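Local coordinates for protein endoglucanase (Clostridium thermocellum, PDB 2YIK) that probably hydrolyses the beta-1,4-glucosidic linkages of cellulose as a family 9 glycoside hydrolase, at residues 150-153 / 154-158; 363-366 / 367-371; 432-435 / 436-440. One frame throughout, in Å; residues are numbered along the deposited sequence.

Contact 1: residues 150-153 / 154-158; sequences QAVH and AEVIL
The imidazole of H153 and the branched chain of I157, one helical turn further on, cross at a slant. H153 carries its ring anti to the backbone N (chi1 -166°), which sets it beside its own carbonyl carbon. The delta carbon of I157 is modelled very close to the carbonyl oxygen of H153, so the fine detail of this approach is doubtful. The ring is also engaged outside the turn, in a T-shaped (edge-to-face) stack with F49, while D52 touches both H153 and I157. The carboxylate of E155 sits at the end of a chain extended beyond CG: CG of E155 rests 3.3 Å from the O of A151, and beyond it OE2 is hydrogen-bonded to the hydroxyl of Y138.

This is the opening of helix 151-167, with Q150 in the N-cap position and its NE2 held by the O of T148, in a catalytic domain whose family folds as an (alpha/alpha)6 barrel. Regular i to i+4 bonds begin at once. A154 N reaches Q150 O at 3.2 Å, E155 N reaches A151 O at 2.9 Å, and V156 N reaches V152 O at 3.0 Å.

The side chains divide the surface of the helix between several neighbours. CG1 of V152 faces CG2 of V156 at a loose 4.4 Å, and the same CG2 of V156 lies 3.3 Å from the O of V152. The methyls of A151 and A154 lean on Y138 of helix 124-140, against which L158 also packs. E155 and L158 touch helix 216-233, at F233 for the former and at N229 and N232 for the latter.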
ATOM      1  N   GLN A 150      -4.961  18.074   5.217  1.00 31.31           N
ATOM      2  CA  GLN A 150      -5.244  16.646   5.115  1.00 30.25           C
ATOM      3  C   GLN A 150      -4.225  15.739   5.817  1.00 29.75           C
ATOM      4  O   GLN A 150      -4.307  14.513   5.712  1.00 28.44           O
ATOM      5  CB  GLN A 150      -5.345  16.245   3.638  1.00 32.34           C
ATOM      6  CG  GLN A 150      -6.379  17.040   2.836  1.00 31.27           C
ATOM      7  CD  GLN A 150      -7.762  16.975   3.448  1.00 33.17           C
ATOM      8  OE1 GLN A 150      -8.300  15.889   3.673  1.00 33.05           O
ATOM      9  NE2 GLN A 150      -8.352  18.141   3.721  1.00 31.54           N
ATOM     10  N   ALA A 151      -3.277  16.333   6.535  1.00 29.05           N
ATOM     11  CA  ALA A 151      -2.250  15.549   7.219  1.00 29.97           C
ATOM     12  C   ALA A 151      -2.816  14.714   8.360  1.00 30.75           C
ATOM     13  O   ALA A 151      -2.418  13.559   8.551  1.00 31.11           O
ATOM     14  CB  ALA A 151      -1.142  16.466   7.727  1.00 29.23           C
ATOM     15  N   VAL A 152      -3.750  15.282   9.115  1.00 31.24           N
ATOM     16  CA  VAL A 152      -4.347  14.552  10.223  1.00 30.56           C
ATOM     17  C   VAL A 152      -5.040  13.284   9.722  1.00 30.43           C
ATOM     18  O   VAL A 152      -4.893  12.214  10.319  1.00 30.24           O
ATOM     19  CB  VAL A 152      -5.356  15.430  11.003  1.00 29.54           C
ATOM     20  CG1 VAL A 152      -6.109  14.582  12.030  1.00 30.32           C
ATOM     21  CG2 VAL A 152      -4.615  16.562  11.706  1.00 28.62           C
ATOM     22  N   HIS A 153      -5.780  13.403   8.622  1.00 28.81           N
ATOM     23  CA  HIS A 153      -6.493  12.262   8.034  1.00 28.05           C
ATOM     24  C   HIS A 153      -5.482  11.173   7.654  1.00 26.75           C
ATOM     25  O   HIS A 153      -5.685   9.993   7.936  1.00 27.07           O
ATOM     26  CB  HIS A 153      -7.260  12.717   6.788  1.00 28.44           C
ATOM     27  CG  HIS A 153      -8.281  11.733   6.299  1.00 29.27           C
ATOM     28  ND1 HIS A 153      -8.441  10.479   6.849  1.00 30.03           N
ATOM     29  CD2 HIS A 153      -9.199  11.827   5.306  1.00 27.87           C
ATOM     30  CE1 HIS A 153      -9.413   9.843   6.218  1.00 27.85           C
ATOM     31  NE2 HIS A 153      -9.888  10.638   5.279  1.00 29.40           N
ATOM     32  N   ALA A 154      -4.387  11.581   7.019  1.00 25.76           N
ATOM     33  CA  ALA A 154      -3.341  10.647   6.610  1.00 26.42           C
ATOM     34  C   ALA A 154      -2.742   9.908   7.809  1.00 26.38           C
ATOM     35  O   ALA A 154      -2.551   8.691   7.771  1.00 25.77           O
ATOM     36  CB  ALA A 154      -2.242  11.392   5.864  1.00 24.03           C
ATOM     37  N   GLU A 155      -2.451  10.647   8.876  1.00 26.44           N
ATOM     38  CA  GLU A 155      -1.867  10.030  10.054  1.00 26.50           C
ATOM     39  C   GLU A 155      -2.823   9.041  10.727  1.00 27.11           C
ATOM     40  O   GLU A 155      -2.387   8.009  11.238  1.00 26.83           O
ATOM     41  CB  GLU A 155      -1.382  11.112  11.026  1.00 26.75           C
ATOM     42  CG  GLU A 155      -0.223  11.927  10.435  1.00 26.05           C
ATOM     43  CD  GLU A 155       0.423  12.868  11.434  1.00 28.41           C
ATOM     44  OE1 GLU A 155      -0.056  12.926  12.581  1.00 28.33           O
ATOM     45  OE2 GLU A 155       1.409  13.553  11.073  1.00 30.67           O
ATOM     46  N   VAL A 156      -4.124   9.327  10.700  1.00 25.69           N
ATOM     47  CA  VAL A 156      -5.087   8.411  11.302  1.00 26.93           C
ATOM     48  C   VAL A 156      -5.106   7.092  10.528  1.00 26.65           C
ATOM     49  O   VAL A 156      -5.174   6.006  11.123  1.00 27.11           O
ATOM     50  CB  VAL A 156      -6.513   9.010  11.323  1.00 27.61           C
ATOM     51  CG1 VAL A 156      -7.519   7.954  11.756  1.00 25.84           C
ATOM     52  CG2 VAL A 156      -6.558  10.197  12.286  1.00 29.28           C
ATOM     53  N   ILE A 157      -5.044   7.188   9.203  1.00 24.75           N
ATOM     54  CA  ILE A 157      -5.042   6.000   8.356  1.00 24.31           C
ATOM     55  C   ILE A 157      -3.738   5.220   8.546  1.00 22.63           C
ATOM     56  O   ILE A 157      -3.770   4.006   8.702  1.00 22.88           O
ATOM     57  CB  ILE A 157      -5.202   6.355   6.846  1.00 25.37           C
ATOM     58  CG1 ILE A 157      -6.654   6.708   6.526  1.00 29.62           C
ATOM     59  CG2 ILE A 157      -4.814   5.165   5.988  1.00 23.38           C
ATOM     60  CD1 ILE A 157      -7.241   7.747   7.446  1.00 38.57           C
ATOM     61  N   LEU A 158      -2.603   5.918   8.545  1.00 20.45           N
ATOM     62  CA  LEU A 158      -1.313   5.253   8.713  1.00 21.93           C
ATOM     63  C   LEU A 158      -1.151   4.599  10.085  1.00 23.21           C
ATOM     64  O   LEU A 158      -0.510   3.555  10.204  1.00 21.97           O
ATOM     65  CB  LEU A 158      -0.175   6.234   8.435  1.00 20.81           C
ATOM     66  CG  LEU A 158      -0.097   6.649   6.959  1.00 21.42           C
ATOM     67  CD1 LEU A 158       0.781   7.864   6.795  1.00 20.94           C
ATOM     68  CD2 LEU A 158       0.426   5.479   6.123  1.00 21.36           C
TER

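Contact 2: residues 363-366 / 367-371; sequences KPIQ and DLLDK
K363 and D367 form an i to i+4 salt bridge, NZ to OD1 at 3.5 Å, in which the lysine chain lies across the carboxylate. CE of K363 is in fact nearer to OD1 of D367, at 3.3 Å, than the ammonium is. The lysine chain arrives there because it bends at its second torsion (chi2 51°) and is extended from then on. A water completes the group: it accepts from NZ of K363 at 2.9 Å and donates both to OD1 of D367 at 2.5 Å and to OD2 of D370 at 2.6 Å.

D370 runs alongside Q366: CG of Q366 is 4.0 Å from OD2 of D370, with amide and carboxylate planes 74° apart. The other oxygen of D370, OD1, is hydrogen-bonded to the hydroxyl of Y417, so this second-shell tyrosine helps set the carboxylate that receives the water.

Around the helix from these polar groups, I365 supplies two apolar branches. Its CD1 lies beside CD2 of L368 at 3.5 Å, the two chains pointing the same way, and its CG2 meets CD1 of L369 at 3.8 Å. Together they seat helix 363-373 on its neighbours: I365 and L368 touch helix 322-336, while I365 and L369 reach helix 392-408, a helix-on-helix packing in keeping with the helical (alpha/alpha)6 barrel of the family.

Three bonds grip the water, using both of its hydrogens. One lysine thus serves two aspartates, one directly and one through the water, an arrangement that would be expected to ease the mutual repulsion of the carboxylates and favour their ionised forms.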
ATOM      1  N   LYS A 363      19.103   6.472 -12.587  1.00 25.58           N
ATOM      2  CA  LYS A 363      18.972   6.022 -13.971  1.00 26.84           C
ATOM      3  C   LYS A 363      17.883   4.973 -14.204  1.00 26.38           C
ATOM      4  O   LYS A 363      17.125   5.072 -15.169  1.00 27.13           O
ATOM      5  CB  LYS A 363      20.329   5.523 -14.499  1.00 28.96           C
ATOM      6  CG  LYS A 363      20.349   5.171 -15.980  1.00 32.91           C
ATOM      7  CD  LYS A 363      19.788   6.302 -16.832  1.00 37.87           C
ATOM      8  CE  LYS A 363      19.998   6.051 -18.326  1.00 41.12           C
ATOM      9  NZ  LYS A 363      19.507   7.219 -19.114  1.00 43.32           N
ATOM     10  N   PRO A 364      17.779   3.958 -13.329  1.00 25.83           N
ATOM     11  CA  PRO A 364      16.724   2.970 -13.575  1.00 25.40           C
ATOM     12  C   PRO A 364      15.320   3.579 -13.583  1.00 25.32           C
ATOM     13  O   PRO A 364      14.438   3.119 -14.313  1.00 25.62           O
ATOM     14  CB  PRO A 364      16.915   1.974 -12.436  1.00 25.46           C
ATOM     15  CG  PRO A 364      18.395   2.030 -12.198  1.00 25.34           C
ATOM     16  CD  PRO A 364      18.659   3.520 -12.232  1.00 25.09           C
ATOM     17  N   ILE A 365      15.117   4.611 -12.769  1.00 24.67           N
ATOM     18  CA  ILE A 365      13.820   5.267 -12.699  1.00 24.02           C
ATOM     19  C   ILE A 365      13.651   6.247 -13.857  1.00 24.06           C
ATOM     20  O   ILE A 365      12.536   6.490 -14.315  1.00 23.40           O
ATOM     21  CB  ILE A 365      13.639   5.977 -11.327  1.00 24.73           C
ATOM     22  CG1 ILE A 365      13.233   4.943 -10.264  1.00 23.22           C
ATOM     23  CG2 ILE A 365      12.618   7.106 -11.434  1.00 20.64           C
ATOM     24  CD1 ILE A 365      11.908   4.248 -10.554  1.00 26.68           C
ATOM     25  N   GLN A 366      14.758   6.801 -14.345  1.00 24.67           N
ATOM     26  CA  GLN A 366      14.671   7.713 -15.475  1.00 26.63           C
ATOM     27  C   GLN A 366      14.240   6.873 -16.679  1.00 26.92           C
ATOM     28  O   GLN A 366      13.460   7.325 -17.521  1.00 26.80           O
ATOM     29  CB  GLN A 366      16.019   8.389 -15.750  1.00 27.01           C
ATOM     30  CG  GLN A 366      15.955   9.401 -16.889  1.00 33.13           C
ATOM     31  CD  GLN A 366      17.309   9.997 -17.249  1.00 35.69           C
ATOM     32  OE1 GLN A 366      17.444  10.683 -18.261  1.00 39.15           O
ATOM     33  NE2 GLN A 366      18.313   9.737 -16.423  1.00 36.11           N
ATOM     34  N   ASP A 367      14.748   5.644 -16.748  1.00 26.59           N
ATOM     35  CA  ASP A 367      14.398   4.725 -17.830  1.00 25.58           C
ATOM     36  C   ASP A 367      12.931   4.310 -17.726  1.00 26.81           C
ATOM     37  O   ASP A 367      12.232   4.203 -18.730  1.00 26.50           O
ATOM     38  CB  ASP A 367      15.270   3.468 -17.777  1.00 25.95           C
ATOM     39  CG  ASP A 367      16.690   3.722 -18.237  1.00 27.60           C
ATOM     40  OD1 ASP A 367      16.988   4.859 -18.657  1.00 29.02           O
ATOM     41  OD2 ASP A 367      17.509   2.782 -18.187  1.00 28.31           O
ATOM     42  N   LEU A 368      12.479   4.060 -16.502  1.00 24.85           N
ATOM     43  CA  LEU A 368      11.099   3.664 -16.258  1.00 23.63           C
ATOM     44  C   LEU A 368      10.164   4.786 -16.699  1.00 23.80           C
ATOM     45  O   LEU A 368       9.171   4.559 -17.391  1.00 24.46           O
ATOM     46  CB  LEU A 368      10.885   3.390 -14.771  1.00 22.12           C
ATOM     47  CG  LEU A 368       9.447   3.155 -14.312  1.00 20.89           C
ATOM     48  CD1 LEU A 368       8.919   1.849 -14.909  1.00 20.86           C
ATOM     49  CD2 LEU A 368       9.409   3.126 -12.781  1.00 20.70           C
ATOM     50  N   LEU A 369      10.501   6.004 -16.288  1.00 23.63           N
ATOM     51  CA  LEU A 369       9.700   7.170 -16.620  1.00 24.48           C
ATOM     52  C   LEU A 369       9.712   7.532 -18.102  1.00 24.05           C
ATOM     53  O   LEU A 369       8.700   7.983 -18.631  1.00 24.09           O
ATOM     54  CB  LEU A 369      10.137   8.364 -15.762  1.00 23.41           C
ATOM     55  CG  LEU A 369       9.760   8.225 -14.282  1.00 24.61           C
ATOM     56  CD1 LEU A 369      10.347   9.382 -13.486  1.00 22.98           C
ATOM     57  CD2 LEU A 369       8.240   8.195 -14.136  1.00 23.98           C
ATOM     58  N   ASP A 370      10.848   7.349 -18.771  1.00 24.56           N
ATOM     59  CA  ASP A 370      10.910   7.641 -20.204  1.00 26.70           C
ATOM     60  C   ASP A 370       9.984   6.657 -20.906  1.00 26.35           C
ATOM     61  O   ASP A 370       9.329   6.990 -21.891  1.00 26.36           O
ATOM     62  CB  ASP A 370      12.323   7.453 -20.765  1.00 26.02           C
ATOM     63  CG  ASP A 370      13.259   8.591 -20.399  1.00 30.36           C
ATOM     64  OD1 ASP A 370      12.773   9.703 -20.096  1.00 29.89           O
ATOM     65  OD2 ASP A 370      14.488   8.373 -20.430  1.00 31.46           O
ATOM     66  N   LYS A 371       9.935   5.444 -20.371  1.00 26.04           N
ATOM     67  CA  LYS A 371       9.112   4.390 -20.936  1.00 26.02           C
ATOM     68  C   LYS A 371       7.630   4.718 -20.780  1.00 27.01           C
ATOM     69  O   LYS A 371       6.873   4.654 -21.754  1.00 26.43           O
ATOM     70  CB  LYS A 371       9.449   3.056 -20.259  1.00 27.56           C
ATOM     71  CG  LYS A 371       9.029   1.820 -21.053  1.00 28.03           C
ATOM     72  CD  LYS A 371       9.485   0.520 -20.400  1.00 28.73           C
ATOM     73  CE  LYS A 371      10.994   0.355 -20.469  1.00 27.15           C
ATOM     74  NZ  LYS A 371      11.410  -1.014 -20.060  1.00 26.89           N
TER
HETATM   75  O   HOH W   1      16.656   7.235 -19.519  1.00 46.26           O

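Contact 3: residues 432-435 / 436-440; sequences NPLN and RCYVV
An Asx turn nested in a type I beta turn, N432 to N435, organises this loop between helices 416-428 and 453-456, and the side chain of N432 carries that order on to R436. Its amide pairs with both backbone polar groups of the arginine: OD1 of N432 accepts from the N of R436, although that nitrogen is less surely placed, and ND2 of N432 donates to the O of R436 at 2.7 Å. The latter bond is nearly straight, 167° at the hydrogen, and the acceptor lies in the plane of the amide. OD1 also takes the N of L434 at 2.9 Å on a lone pair, which closes the Asx turn, while the beta turn has its own bond from N435 N to N432 O at 2.9 Å. All this depends on the first torsion of N432 (chi1 56°), which tucks CG into the crowded position between backbone N and carbonyl and so folds the amide over its own turn. N435, in the left-handed region, then leads the chain to R436.

Above this frame the side chains interleave. CB of L434 lies over one face of the R436 guanidinium, and its CD1 comes within 3.7 Å of NE of R436. The same CD1 is 3.7 Å from OH of Y438. One face of the Y438 ring receives CG of R436, 4.3 Å above the plane and toward the rim, and the ring makes an edge-to-face pair with H485.

ND2 of N432 donates additionally to the O of Y427, in the last turn of helix 416-428. With carbonyls receiving the nitrogen and backbone N-H groups supplying the oxygen, the amide has one clear orientation, and its rotation is fixed from both ends.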
ATOM      1  N   ASN A 432     -11.471  12.515 -20.879  1.00 28.86           N
ATOM      2  CA  ASN A 432     -11.413  11.311 -21.700  1.00 29.55           C
ATOM      3  C   ASN A 432     -12.642  11.179 -22.606  1.00 30.52           C
ATOM      4  O   ASN A 432     -13.590  11.953 -22.492  1.00 31.60           O
ATOM      5  CB  ASN A 432     -11.302  10.090 -20.785  1.00 28.51           C
ATOM      6  CG  ASN A 432     -12.433  10.015 -19.771  1.00 28.32           C
ATOM      7  OD1 ASN A 432     -13.604   9.872 -20.135  1.00 27.23           O
ATOM      8  ND2 ASN A 432     -12.086  10.110 -18.488  1.00 26.81           N
ATOM      9  N   PRO A 433     -12.646  10.183 -23.511  1.00 30.97           N
ATOM     10  CA  PRO A 433     -13.774   9.979 -24.427  1.00 31.20           C
ATOM     11  C   PRO A 433     -15.160   9.817 -23.802  1.00 32.32           C
ATOM     12  O   PRO A 433     -16.164  10.089 -24.463  1.00 31.51           O
ATOM     13  CB  PRO A 433     -13.354   8.742 -25.217  1.00 30.46           C
ATOM     14  CG  PRO A 433     -11.877   8.899 -25.298  1.00 29.99           C
ATOM     15  CD  PRO A 433     -11.524   9.298 -23.874  1.00 31.47           C
ATOM     16  N   LEU A 434     -15.222   9.377 -22.546  1.00 32.07           N
ATOM     17  CA  LEU A 434     -16.505   9.178 -21.872  1.00 32.18           C
ATOM     18  C   LEU A 434     -16.832  10.320 -20.918  1.00 31.27           C
ATOM     19  O   LEU A 434     -17.887  10.314 -20.286  1.00 30.77           O
ATOM     20  CB  LEU A 434     -16.490   7.871 -21.064  1.00 31.70           C
ATOM     21  CG  LEU A 434     -16.192   6.542 -21.763  1.00 33.52           C
ATOM     22  CD1 LEU A 434     -16.265   5.404 -20.748  1.00 30.83           C
ATOM     23  CD2 LEU A 434     -17.199   6.313 -22.897  1.00 32.88           C
ATOM     24  N   ASN A 435     -15.930  11.300 -20.843  1.00 31.64           N
ATOM     25  CA  ASN A 435     -16.050  12.425 -19.917  1.00 31.46           C
ATOM     26  C   ASN A 435     -16.378  11.805 -18.560  1.00 31.20           C
ATOM     27  O   ASN A 435     -17.182  12.328 -17.781  1.00 29.44           O
ATOM     28  CB  ASN A 435     -17.151  13.407 -20.327  1.00 32.21           C
ATOM     29  CG  ASN A 435     -17.086  14.698 -19.530  1.00 34.40           C
ATOM     30  OD1 ASN A 435     -16.006  15.119 -19.100  1.00 36.41           O
ATOM     31  ND2 ASN A 435     -18.230  15.339 -19.336  1.00 35.03           N
ATOM     32  N   ARG A 436     -15.729  10.678 -18.288  1.00 29.94           N
ATOM     33  CA  ARG A 436     -15.968   9.953 -17.055  1.00 30.73           C
ATOM     34  C   ARG A 436     -14.886  10.109 -16.001  1.00 29.97           C
ATOM     35  O   ARG A 436     -13.697   9.950 -16.285  1.00 27.33           O
ATOM     36  CB  ARG A 436     -16.161   8.466 -17.348  1.00 32.38           C
ATOM     37  CG  ARG A 436     -16.756   7.739 -16.163  1.00 36.54           C
ATOM     38  CD  ARG A 436     -16.709   6.238 -16.273  1.00 39.25           C
ATOM     39  NE  ARG A 436     -17.559   5.665 -17.313  1.00 42.50           N
ATOM     40  CZ  ARG A 436     -18.800   6.054 -17.581  1.00 44.14           C
ATOM     41  NH1 ARG A 436     -19.353   7.046 -16.892  1.00 47.69           N
ATOM     42  NH2 ARG A 436     -19.501   5.428 -18.520  1.00 42.80           N
ATOM     43  N   CYS A 437     -15.312  10.434 -14.784  1.00 28.93           N
ATOM     44  CA  CYS A 437     -14.386  10.578 -13.673  1.00 29.33           C
ATOM     45  C   CYS A 437     -14.328   9.213 -13.004  1.00 28.96           C
ATOM     46  O   CYS A 437     -15.356   8.669 -12.587  1.00 30.52           O
ATOM     47  CB  CYS A 437     -14.872  11.627 -12.670  1.00 27.90           C
ATOM     48  SG  CYS A 437     -13.751  11.825 -11.246  1.00 28.28           S
ATOM     49  N   TYR A 438     -13.127   8.661 -12.902  1.00 28.33           N
ATOM     50  CA  TYR A 438     -12.942   7.341 -12.325  1.00 27.46           C
ATOM     51  C   TYR A 438     -12.724   7.292 -10.809  1.00 26.83           C
ATOM     52  O   TYR A 438     -12.406   6.245 -10.251  1.00 26.89           O
ATOM     53  CB  TYR A 438     -11.813   6.643 -13.083  1.00 26.60           C
ATOM     54  CG  TYR A 438     -12.209   6.305 -14.508  1.00 26.61           C
ATOM     55  CD1 TYR A 438     -13.014   5.202 -14.775  1.00 26.62           C
ATOM     56  CD2 TYR A 438     -11.828   7.121 -15.582  1.00 25.43           C
ATOM     57  CE1 TYR A 438     -13.438   4.909 -16.070  1.00 27.81           C
ATOM     58  CE2 TYR A 438     -12.247   6.841 -16.888  1.00 27.56           C
ATOM     59  CZ  TYR A 438     -13.051   5.731 -17.123  1.00 28.17           C
ATOM     60  OH  TYR A 438     -13.462   5.430 -18.401  1.00 29.64           O
ATOM     61  N   VAL A 439     -12.904   8.435 -10.157  1.00 26.88           N
ATOM     62  CA  VAL A 439     -12.781   8.561  -8.708  1.00 26.26           C
ATOM     63  C   VAL A 439     -14.233   8.733  -8.261  1.00 28.68           C
ATOM     64  O   VAL A 439     -14.850   9.755  -8.565  1.00 28.13           O
ATOM     65  CB  VAL A 439     -11.968   9.822  -8.344  1.00 26.06           C
ATOM     66  CG1 VAL A 439     -11.876   9.983  -6.834  1.00 23.90           C
ATOM     67  CG2 VAL A 439     -10.585   9.730  -8.958  1.00 24.07           C
ATOM     68  N   VAL A 440     -14.805   7.756  -7.559  1.00 30.03           N
ATOM     69  CA  VAL A 440     -16.208   7.912  -7.198  1.00 31.41           C
ATOM     70  C   VAL A 440     -16.517   9.039  -6.211  1.00 32.65           C
ATOM     71  O   VAL A 440     -15.752   9.308  -5.281  1.00 32.48           O
ATOM     72  CB  VAL A 440     -16.857   6.546  -6.741  1.00 32.65           C
ATOM     73  CG1 VAL A 440     -15.809   5.465  -6.622  1.00 32.73           C
ATOM     74  CG2 VAL A 440     -17.639   6.722  -5.462  1.00 33.52           C
TER

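How the contacts relate
From the N terminus the three contacts come strictly in series: each joins two adjoining segments, so none encloses a long loop, and none nests in or crosses another. Contact 1 opens helix 151-167 and places it against helices 49-54, 124-140 and 216-233. Contact 2 opens helix 363-373 and seats it on helices 322-336 and 392-408, with 416-428 alongside. Contact 3 shapes the irregular chain that follows this last helix, so helix 416-428 is a neighbour common to contacts 2 and 3. None of them touches another: their centres are 27 to 31 Å apart, and the nearest atoms of contacts 1 and 3 are about 12 Å apart.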